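Local coordinates for Lpg2148(MvcA) (Legionella pneumophila subsp. pneumophila str. Philadelphia 1, PDB 6K11), which probably acts as a bacterial effector that regulates the host ubiquitin-conjugating enzyme UBE2N, removing ubiquitin from it through a deamidase-type activity, at residues A[118-123]-A[329-334]; A[105-110]-A[277-282]. All coordinates share one frame; numbering follows the deposited sequence.

Contact 1. Residues A[118-123]-A[329-334]; sequences TNLLIR and FKITEI
Leu121 and Thr332 exchange two backbone hydrogen bonds, Leu121 N to Thr332 O at 2.9 Å and Thr332 N to Leu121 O at 3.0 Å. Arg123 and Lys330, two residues along, form the next hydrogen-bonded pair, and Ile334 N donates to Asn119 O at 2.8 Å, the donor tilted 29° from the plane of that carbonyl. Between the two hydrogen-bonded pairs Ile122 faces Ile331 in a non-hydrogen-bonded pair; their side chains lie side by side, CG1 of Ile122 3.8 Å from CD1 of Ile331. CG1 of Ile331 is anti to the backbone N (chi1 -177°), which carries that branch over the neighbouring strand, and CG2 of Ile122 reaches CB of Phe329. On the other face CB of Leu121 meets CG1 of Ile334 at 3.8 Å. Beside Asn119 and Ile334 a water accepts from Asn119 ND2 and donates to Ile334 O at 2.7 Å, while Asn119 OD1 is held by Gln240 N. The alkyl parts of Arg123 and Lys330 touch, CB to CG, before their charged ends part: Arg123 bonds Asn76, and Lys330 NZ binds the carbonyl oxygens of Thr94 and Phe91 with cation-pi contacts to Tyr96 and Phe91. Helix 71-83 packs against Leu121, Arg123 and Ile334, helix 104-111 against Leu120, Phe329 and Ile331. Strands 120-129 and 325-333 are thus neighbours inside an antiparallel sheet with helices on both faces.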
ATOM      1  N   THR A 118       7.643   2.599 -28.475  1.00 53.92           N
ATOM      2  CA  THR A 118       6.661   2.282 -27.446  1.00 52.74           C
ATOM      3  C   THR A 118       6.928   3.062 -26.160  1.00 48.11           C
ATOM      4  O   THR A 118       8.071   3.402 -25.837  1.00 46.90           O
ATOM      5  CB  THR A 118       6.645   0.772 -27.163  1.00 54.95           C
ATOM      6  OG1 THR A 118       5.470   0.437 -26.412  1.00 60.32           O
ATOM      7  CG2 THR A 118       7.876   0.350 -26.388  1.00 56.10           C
ATOM      8  N   ASN A 119       5.843   3.362 -25.446  1.00 44.93           N
ATOM      9  CA  ASN A 119       5.885   3.970 -24.119  1.00 45.90           C
ATOM     10  C   ASN A 119       5.164   3.034 -23.166  1.00 41.45           C
ATOM     11  O   ASN A 119       3.990   2.718 -23.382  1.00 44.90           O
ATOM     12  CB  ASN A 119       5.220   5.346 -24.104  1.00 41.79           C
ATOM     13  CG  ASN A 119       5.865   6.302 -25.063  1.00 42.49           C
ATOM     14  OD1 ASN A 119       6.888   6.908 -24.763  1.00 45.12           O
ATOM     15  ND2 ASN A 119       5.271   6.434 -26.245  1.00 47.86           N
ATOM     16  N   LEU A 120       5.860   2.597 -22.121  1.00 40.33           N
ATOM     17  CA  LEU A 120       5.383   1.530 -21.250  1.00 37.38           C
ATOM     18  C   LEU A 120       5.197   2.040 -19.829  1.00 37.09           C
ATOM     19  O   LEU A 120       6.038   2.781 -19.308  1.00 34.57           O
ATOM     20  CB  LEU A 120       6.370   0.356 -21.232  1.00 37.74           C
ATOM     21  CG  LEU A 120       6.576  -0.374 -22.562  1.00 42.26           C
ATOM     22  CD1 LEU A 120       7.772  -1.315 -22.485  1.00 44.16           C
ATOM     23  CD2 LEU A 120       5.311  -1.123 -22.929  1.00 43.95           C
ATOM     24  N   LEU A 121       4.103   1.618 -19.205  1.00 36.01           N
ATOM     25  CA  LEU A 121       3.842   1.864 -17.791  1.00 38.61           C
ATOM     26  C   LEU A 121       3.733   0.514 -17.099  1.00 37.01           C
ATOM     27  O   LEU A 121       2.938  -0.339 -17.514  1.00 37.13           O
ATOM     28  CB  LEU A 121       2.561   2.677 -17.586  1.00 36.19           C
ATOM     29  CG  LEU A 121       2.095   2.851 -16.130  1.00 38.20           C
ATOM     30  CD1 LEU A 121       3.084   3.703 -15.345  1.00 36.77           C
ATOM     31  CD2 LEU A 121       0.712   3.476 -16.056  1.00 39.05           C
ATOM     32  N   ILE A 122       4.535   0.318 -16.063  1.00 35.97           N
ATOM     33  CA  ILE A 122       4.503  -0.893 -15.254  1.00 35.00           C
ATOM     34  C   ILE A 122       4.049  -0.508 -13.855  1.00 36.07           C
ATOM     35  O   ILE A 122       4.559   0.458 -13.274  1.00 33.33           O
ATOM     36  CB  ILE A 122       5.877  -1.582 -15.205  1.00 36.87           C
ATOM     37  CG1 ILE A 122       6.509  -1.645 -16.598  1.00 38.22           C
ATOM     38  CG2 ILE A 122       5.748  -2.965 -14.562  1.00 36.96           C
ATOM     39  CD1 ILE A 122       7.982  -2.001 -16.548  1.00 41.54           C
ATOM     40  N   ARG A 123       3.087  -1.241 -13.324  1.00 34.89           N
ATOM     41  CA  ARG A 123       2.654  -1.057 -11.947  1.00 34.95           C
ATOM     42  C   ARG A 123       3.087  -2.278 -11.152  1.00 35.55           C
ATOM     43  O   ARG A 123       2.868  -3.412 -11.591  1.00 34.01           O
ATOM     44  CB  ARG A 123       1.137  -0.858 -11.850  1.00 34.91           C
ATOM     45  CG  ARG A 123       0.666  -0.650 -10.416  1.00 33.22           C
ATOM     46  CD  ARG A 123      -0.778  -0.164 -10.297  1.00 35.04           C
ATOM     47  NE  ARG A 123      -1.161   0.019  -8.888  1.00 35.70           N
ATOM     48  CZ  ARG A 123      -2.101   0.865  -8.465  1.00 36.38           C
ATOM     49  NH1 ARG A 123      -2.746   1.640  -9.329  1.00 34.86           N
ATOM     50  NH2 ARG A 123      -2.370   0.969  -7.173  1.00 34.36           N
ATOM     51  N   PHE A 329       3.559  -7.702 -10.939  1.00 39.16           N
ATOM     52  CA  PHE A 329       3.571  -6.563 -11.842  1.00 39.05           C
ATOM     53  C   PHE A 329       2.508  -6.744 -12.913  1.00 42.09           C
ATOM     54  O   PHE A 329       2.052  -7.856 -13.199  1.00 40.32           O
ATOM     55  CB  PHE A 329       4.940  -6.388 -12.511  1.00 36.52           C
ATOM     56  CG  PHE A 329       5.241  -7.459 -13.517  1.00 42.26           C
ATOM     57  CD1 PHE A 329       4.884  -7.303 -14.853  1.00 45.13           C
ATOM     58  CD2 PHE A 329       5.848  -8.642 -13.125  1.00 45.06           C
ATOM     59  CE1 PHE A 329       5.139  -8.297 -15.783  1.00 45.82           C
ATOM     60  CE2 PHE A 329       6.113  -9.645 -14.050  1.00 47.85           C
ATOM     61  CZ  PHE A 329       5.750  -9.472 -15.383  1.00 50.61           C
ATOM     62  N   LYS A 330       2.136  -5.623 -13.513  1.00 38.93           N
ATOM     63  CA  LYS A 330       1.285  -5.601 -14.687  1.00 39.43           C
ATOM     64  C   LYS A 330       1.739  -4.428 -15.542  1.00 42.41           C
ATOM     65  O   LYS A 330       2.260  -3.431 -15.025  1.00 39.43           O
ATOM     66  CB  LYS A 330      -0.189  -5.488 -14.304  1.00 38.51           C
ATOM     67  CG  LYS A 330      -0.536  -4.224 -13.553  1.00 42.30           C
ATOM     68  CD  LYS A 330      -2.046  -4.063 -13.500  1.00 42.23           C
ATOM     69  CE  LYS A 330      -2.571  -3.934 -12.108  1.00 45.39           C
ATOM     70  NZ  LYS A 330      -3.997  -4.364 -11.998  1.00 44.70           N
ATOM     71  N   ILE A 331       1.567  -4.554 -16.854  1.00 40.49           N
ATOM     72  CA  ILE A 331       2.198  -3.625 -17.778  1.00 39.79           C
ATOM     73  C   ILE A 331       1.218  -3.249 -18.881  1.00 44.32           C
ATOM     74  O   ILE A 331       0.372  -4.048 -19.289  1.00 38.57           O
ATOM     75  CB  ILE A 331       3.508  -4.235 -18.340  1.00 40.92           C
ATOM     76  CG1 ILE A 331       4.224  -3.243 -19.253  1.00 42.30           C
ATOM     77  CG2 ILE A 331       3.229  -5.571 -19.034  1.00 48.68           C
ATOM     78  CD1 ILE A 331       5.627  -3.664 -19.649  1.00 42.57           C
ATOM     79  N   THR A 332       1.329  -2.009 -19.355  1.00 43.13           N
ATOM     80  CA  THR A 332       0.493  -1.533 -20.444  1.00 41.60           C
ATOM     81  C   THR A 332       1.259  -0.494 -21.244  1.00 43.32           C
ATOM     82  O   THR A 332       2.231   0.106 -20.768  1.00 42.31           O
ATOM     83  CB  THR A 332      -0.830  -0.944 -19.929  1.00 45.25           C
ATOM     84  OG1 THR A 332      -1.588  -0.452 -21.038  1.00 47.36           O
ATOM     85  CG2 THR A 332      -0.557   0.218 -18.958  1.00 42.99           C
ATOM     86  N   GLU A 333       0.827  -0.298 -22.479  1.00 44.27           N
ATOM     87  CA  GLU A 333       1.376   0.809 -23.241  1.00 42.93           C
ATOM     88  C   GLU A 333       0.621   2.086 -22.907  1.00 43.23           C
ATOM     89  O   GLU A 333      -0.515   2.059 -22.424  1.00 45.95           O
ATOM     90  CB  GLU A 333       1.337   0.524 -24.738  1.00 49.88           C
ATOM     91  CG  GLU A 333       1.846  -0.866 -25.056  1.00 54.24           C
ATOM     92  CD  GLU A 333       1.451  -1.351 -26.426  1.00 64.42           C
ATOM     93  OE1 GLU A 333       0.813  -2.431 -26.519  1.00 71.71           O
ATOM     94  OE2 GLU A 333       1.818  -0.671 -27.403  1.00 65.56           O
ATOM     95  N   ILE A 334       1.284   3.210 -23.156  1.00 42.97           N
ATOM     96  CA  ILE A 334       0.785   4.547 -22.856  1.00 43.98           C
ATOM     97  C   ILE A 334       0.673   5.303 -24.171  1.00 44.63           C
ATOM     98  O   ILE A 334       1.554   5.194 -25.030  1.00 43.29           O
ATOM     99  CB  ILE A 334       1.740   5.279 -21.877  1.00 46.19           C
ATOM    100  CG1 ILE A 334       1.446   4.942 -20.404  1.00 44.74           C
ATOM    101  CG2 ILE A 334       1.793   6.786 -22.121  1.00 44.38           C
ATOM    102  CD1 ILE A 334       0.140   4.306 -20.142  1.00 44.07           C
TER
HETATM  103  O   HOH W   1       3.184   4.456 -27.087  1.00 51.64           O

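Contact 2. Residues A[105-110]-A[277-282]; sequences NLKNVL and GIDKYI
Leu106 and Leu110 of helix 104-111 meet Ile278 and Ile282 of helix 278-288 in a nearly antiparallel helix pair, the short axes 10.5 Å apart at 162°, both packed on the antiparallel sheet that holds strands 120-129, 228-238 and 325-333. The apolar contacts centre on CD1 of Ile282. It lies 3.6 Å from CD2 of Leu106, whose side chain crosses that of the isoleucine at a slant, and 3.9 Å from CD1 of Leu110, which it meets tip to tip. CG1 of Ile282 stands anti to the carbonyl carbon (chi1 -68°) and chi2 is extended, which sends CD1 between the two leucines. The same CD1 of Leu110 also touches CG1 of Ile278 at 3.8 Å, one helical turn earlier. The nearest CA atoms, those of Lys107 and Asp279, are 6.9 Å apart, and no hydrogen bond joins the two segments. The mixed contacts come from Lys107, whose side chain runs past that of Ile282 in the opposite direction, CG 3.9 Å from Ile282 CD1. NZ of Lys107 makes a salt bridge with Glu283, the residue after Ile282, and lies 4.8 Å from Asp279 OD1; any attraction there is probably longer-range. What meets that carboxylate oxygen instead is the methylene CD of Lys107, 3.6 Å from Asp279 OD1.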
ATOM      1  N   ASN A 105      10.703 -13.016 -16.861  1.00 53.00           N
ATOM      2  CA  ASN A 105       9.439 -12.826 -17.565  1.00 51.58           C
ATOM      3  C   ASN A 105       9.185 -11.350 -17.849  1.00 56.22           C
ATOM      4  O   ASN A 105       8.699 -10.993 -18.929  1.00 54.56           O
ATOM      5  CB  ASN A 105       8.280 -13.460 -16.794  1.00 52.48           C
ATOM      6  CG  ASN A 105       8.183 -12.996 -15.354  1.00 51.55           C
ATOM      7  OD1 ASN A 105       9.116 -12.417 -14.798  1.00 51.94           O
ATOM      8  ND2 ASN A 105       7.035 -13.262 -14.737  1.00 47.90           N
ATOM      9  N   LEU A 106       9.546 -10.472 -16.909  1.00 54.01           N
ATOM     10  CA  LEU A 106       9.443  -9.038 -17.159  1.00 51.23           C
ATOM     11  C   LEU A 106      10.549  -8.557 -18.093  1.00 52.30           C
ATOM     12  O   LEU A 106      10.298  -7.739 -18.985  1.00 53.19           O
ATOM     13  CB  LEU A 106       9.480  -8.261 -15.835  1.00 50.62           C
ATOM     14  CG  LEU A 106       9.445  -6.730 -15.948  1.00 51.27           C
ATOM     15  CD1 LEU A 106       8.241  -6.260 -16.766  1.00 41.47           C
ATOM     16  CD2 LEU A 106       9.457  -6.080 -14.552  1.00 44.99           C
ATOM     17  N   LYS A 107      11.771  -9.060 -17.913  1.00 51.32           N
ATOM     18  CA  LYS A 107      12.862  -8.658 -18.794  1.00 56.57           C
ATOM     19  C   LYS A 107      12.551  -8.997 -20.246  1.00 60.75           C
ATOM     20  O   LYS A 107      12.742  -8.164 -21.138  1.00 62.26           O
ATOM     21  CB  LYS A 107      14.167  -9.317 -18.350  1.00 57.33           C
ATOM     22  CG  LYS A 107      14.739  -8.741 -17.048  1.00 56.56           C
ATOM     23  CD  LYS A 107      16.261  -8.710 -17.060  1.00 57.15           C
ATOM     24  CE  LYS A 107      16.848  -9.517 -15.923  1.00 57.40           C
ATOM     25  NZ  LYS A 107      18.336  -9.558 -16.044  1.00 61.47           N
ATOM     26  N   ASN A 108      12.031 -10.200 -20.498  1.00 61.71           N
ATOM     27  CA  ASN A 108      11.788 -10.609 -21.878  1.00 62.77           C
ATOM     28  C   ASN A 108      10.627  -9.847 -22.502  1.00 60.07           C
ATOM     29  O   ASN A 108      10.628  -9.615 -23.716  1.00 63.38           O
ATOM     30  CB  ASN A 108      11.554 -12.119 -21.944  1.00 66.31           C
ATOM     31  CG  ASN A 108      12.819 -12.910 -21.641  1.00 68.24           C
ATOM     32  OD1 ASN A 108      13.932 -12.424 -21.856  1.00 72.96           O
ATOM     33  ND2 ASN A 108      12.657 -14.123 -21.120  1.00 69.01           N
ATOM     34  N   VAL A 109       9.637  -9.440 -21.700  1.00 57.29           N
ATOM     35  CA  VAL A 109       8.579  -8.569 -22.212  1.00 54.33           C
ATOM     36  C   VAL A 109       9.169  -7.259 -22.725  1.00 58.14           C
ATOM     37  O   VAL A 109       8.784  -6.758 -23.791  1.00 60.83           O
ATOM     38  CB  VAL A 109       7.514  -8.322 -21.126  1.00 58.15           C
ATOM     39  CG1 VAL A 109       6.579  -7.202 -21.543  1.00 57.66           C
ATOM     40  CG2 VAL A 109       6.721  -9.585 -20.863  1.00 60.36           C
ATOM     41  N   LEU A 110      10.131  -6.698 -21.989  1.00 56.56           N
ATOM     42  CA  LEU A 110      10.737  -5.431 -22.387  1.00 57.62           C
ATOM     43  C   LEU A 110      11.632  -5.603 -23.610  1.00 63.11           C
ATOM     44  O   LEU A 110      11.647  -4.743 -24.501  1.00 62.07           O
ATOM     45  CB  LEU A 110      11.524  -4.840 -21.216  1.00 55.19           C
ATOM     46  CG  LEU A 110      10.720  -4.537 -19.946  1.00 53.01           C
ATOM     47  CD1 LEU A 110      11.627  -4.018 -18.828  1.00 47.60           C
ATOM     48  CD2 LEU A 110       9.579  -3.553 -20.236  1.00 48.89           C
ATOM     49  N   GLY A 277      19.921   1.383 -14.434  1.00 39.42           N
ATOM     50  CA  GLY A 277      19.421   0.601 -15.558  1.00 40.63           C
ATOM     51  C   GLY A 277      18.322  -0.364 -15.150  1.00 39.07           C
ATOM     52  O   GLY A 277      18.331  -0.934 -14.065  1.00 38.83           O
ATOM     53  N   ILE A 278      17.372  -0.570 -16.070  1.00 38.32           N
ATOM     54  CA  ILE A 278      16.165  -1.343 -15.765  1.00 39.72           C
ATOM     55  C   ILE A 278      16.499  -2.804 -15.472  1.00 46.09           C
ATOM     56  O   ILE A 278      15.855  -3.441 -14.624  1.00 41.85           O
ATOM     57  CB  ILE A 278      15.145  -1.214 -16.912  1.00 38.84           C
ATOM     58  CG1 ILE A 278      13.846  -1.961 -16.570  1.00 44.80           C
ATOM     59  CG2 ILE A 278      15.742  -1.717 -18.235  1.00 42.62           C
ATOM     60  CD1 ILE A 278      13.196  -1.511 -15.250  1.00 42.78           C
ATOM     61  N   ASP A 279      17.502  -3.362 -16.164  1.00 43.26           N
ATOM     62  CA  ASP A 279      17.858  -4.763 -15.945  1.00 45.87           C
ATOM     63  C   ASP A 279      18.339  -4.983 -14.516  1.00 41.31           C
ATOM     64  O   ASP A 279      17.873  -5.898 -13.829  1.00 43.61           O
ATOM     65  CB  ASP A 279      18.930  -5.210 -16.944  1.00 48.04           C
ATOM     66  CG  ASP A 279      18.414  -5.288 -18.372  1.00 53.03           C
ATOM     67  OD1 ASP A 279      17.235  -5.644 -18.579  1.00 56.43           O
ATOM     68  OD2 ASP A 279      19.207  -5.002 -19.294  1.00 64.26           O
ATOM     69  N   LYS A 280      19.267  -4.139 -14.049  1.00 42.31           N
ATOM     70  CA  LYS A 280      19.750  -4.240 -12.675  1.00 43.56           C
ATOM     71  C   LYS A 280      18.638  -3.998 -11.662  1.00 40.91           C
ATOM     72  O   LYS A 280      18.576  -4.681 -10.632  1.00 38.35           O
ATOM     73  CB  LYS A 280      20.893  -3.253 -12.436  1.00 45.46           C
ATOM     74  CG  LYS A 280      21.693  -3.544 -11.163  1.00 50.47           C
ATOM     75  CD  LYS A 280      22.457  -4.863 -11.285  1.00 56.06           C
ATOM     76  CE  LYS A 280      23.387  -4.853 -12.501  1.00 57.54           C
ATOM     77  NZ  LYS A 280      23.286  -6.086 -13.341  1.00 60.02           N
ATOM     78  N   TYR A 281      17.768  -3.009 -11.916  1.00 38.64           N
ATOM     79  CA  TYR A 281      16.623  -2.787 -11.030  1.00 38.40           C
ATOM     80  C   TYR A 281      15.764  -4.046 -10.922  1.00 37.11           C
ATOM     81  O   TYR A 281      15.395  -4.468  -9.820  1.00 35.64           O
ATOM     82  CB  TYR A 281      15.777  -1.593 -11.512  1.00 36.05           C
ATOM     83  CG  TYR A 281      14.779  -1.063 -10.470  1.00 34.33           C
ATOM     84  CD1 TYR A 281      13.501  -1.608 -10.362  1.00 36.74           C
ATOM     85  CD2 TYR A 281      15.117  -0.018  -9.605  1.00 34.84           C
ATOM     86  CE1 TYR A 281      12.582  -1.145  -9.422  1.00 32.71           C
ATOM     87  CE2 TYR A 281      14.191   0.461  -8.652  1.00 34.73           C
ATOM     88  CZ  TYR A 281      12.928  -0.115  -8.571  1.00 34.90           C
ATOM     89  OH  TYR A 281      12.002   0.332  -7.631  1.00 31.39           O
ATOM     90  N   ILE A 282      15.446  -4.675 -12.058  1.00 36.34           N
ATOM     91  CA  ILE A 282      14.614  -5.878 -12.012  1.00 37.63           C
ATOM     92  C   ILE A 282      15.333  -6.999 -11.268  1.00 38.19           C
ATOM     93  O   ILE A 282      14.725  -7.737 -10.480  1.00 37.90           O
ATOM     94  CB  ILE A 282      14.208  -6.314 -13.435  1.00 42.68           C
ATOM     95  CG1 ILE A 282      13.249  -5.302 -14.052  1.00 38.92           C
ATOM     96  CG2 ILE A 282      13.549  -7.683 -13.399  1.00 43.84           C
ATOM     97  CD1 ILE A 282      12.918  -5.597 -15.500  1.00 42.35           C
TER

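Contacts 1 and 2 adjoin, their centres about 12 Å apart: helix 104-111 lies on the strands of contact 1 and pairs alongside with helix 278-288, which also reaches the sheet through Tyr281. Leu110 serves both interfaces with different branches: CD1 goes to the isoleucines of 277-282, while CD2 lies 3.7 Å from Leu120 CD1 and 4.0 Å from Ile331 CD1. Leu106 CD1 rests 3.8 Å from Phe329 CE1. The chain passes from 105-110 almost directly into 118-123, whereas 277-282 and 329-334 return much later, so the two contacts interlock along the sequence.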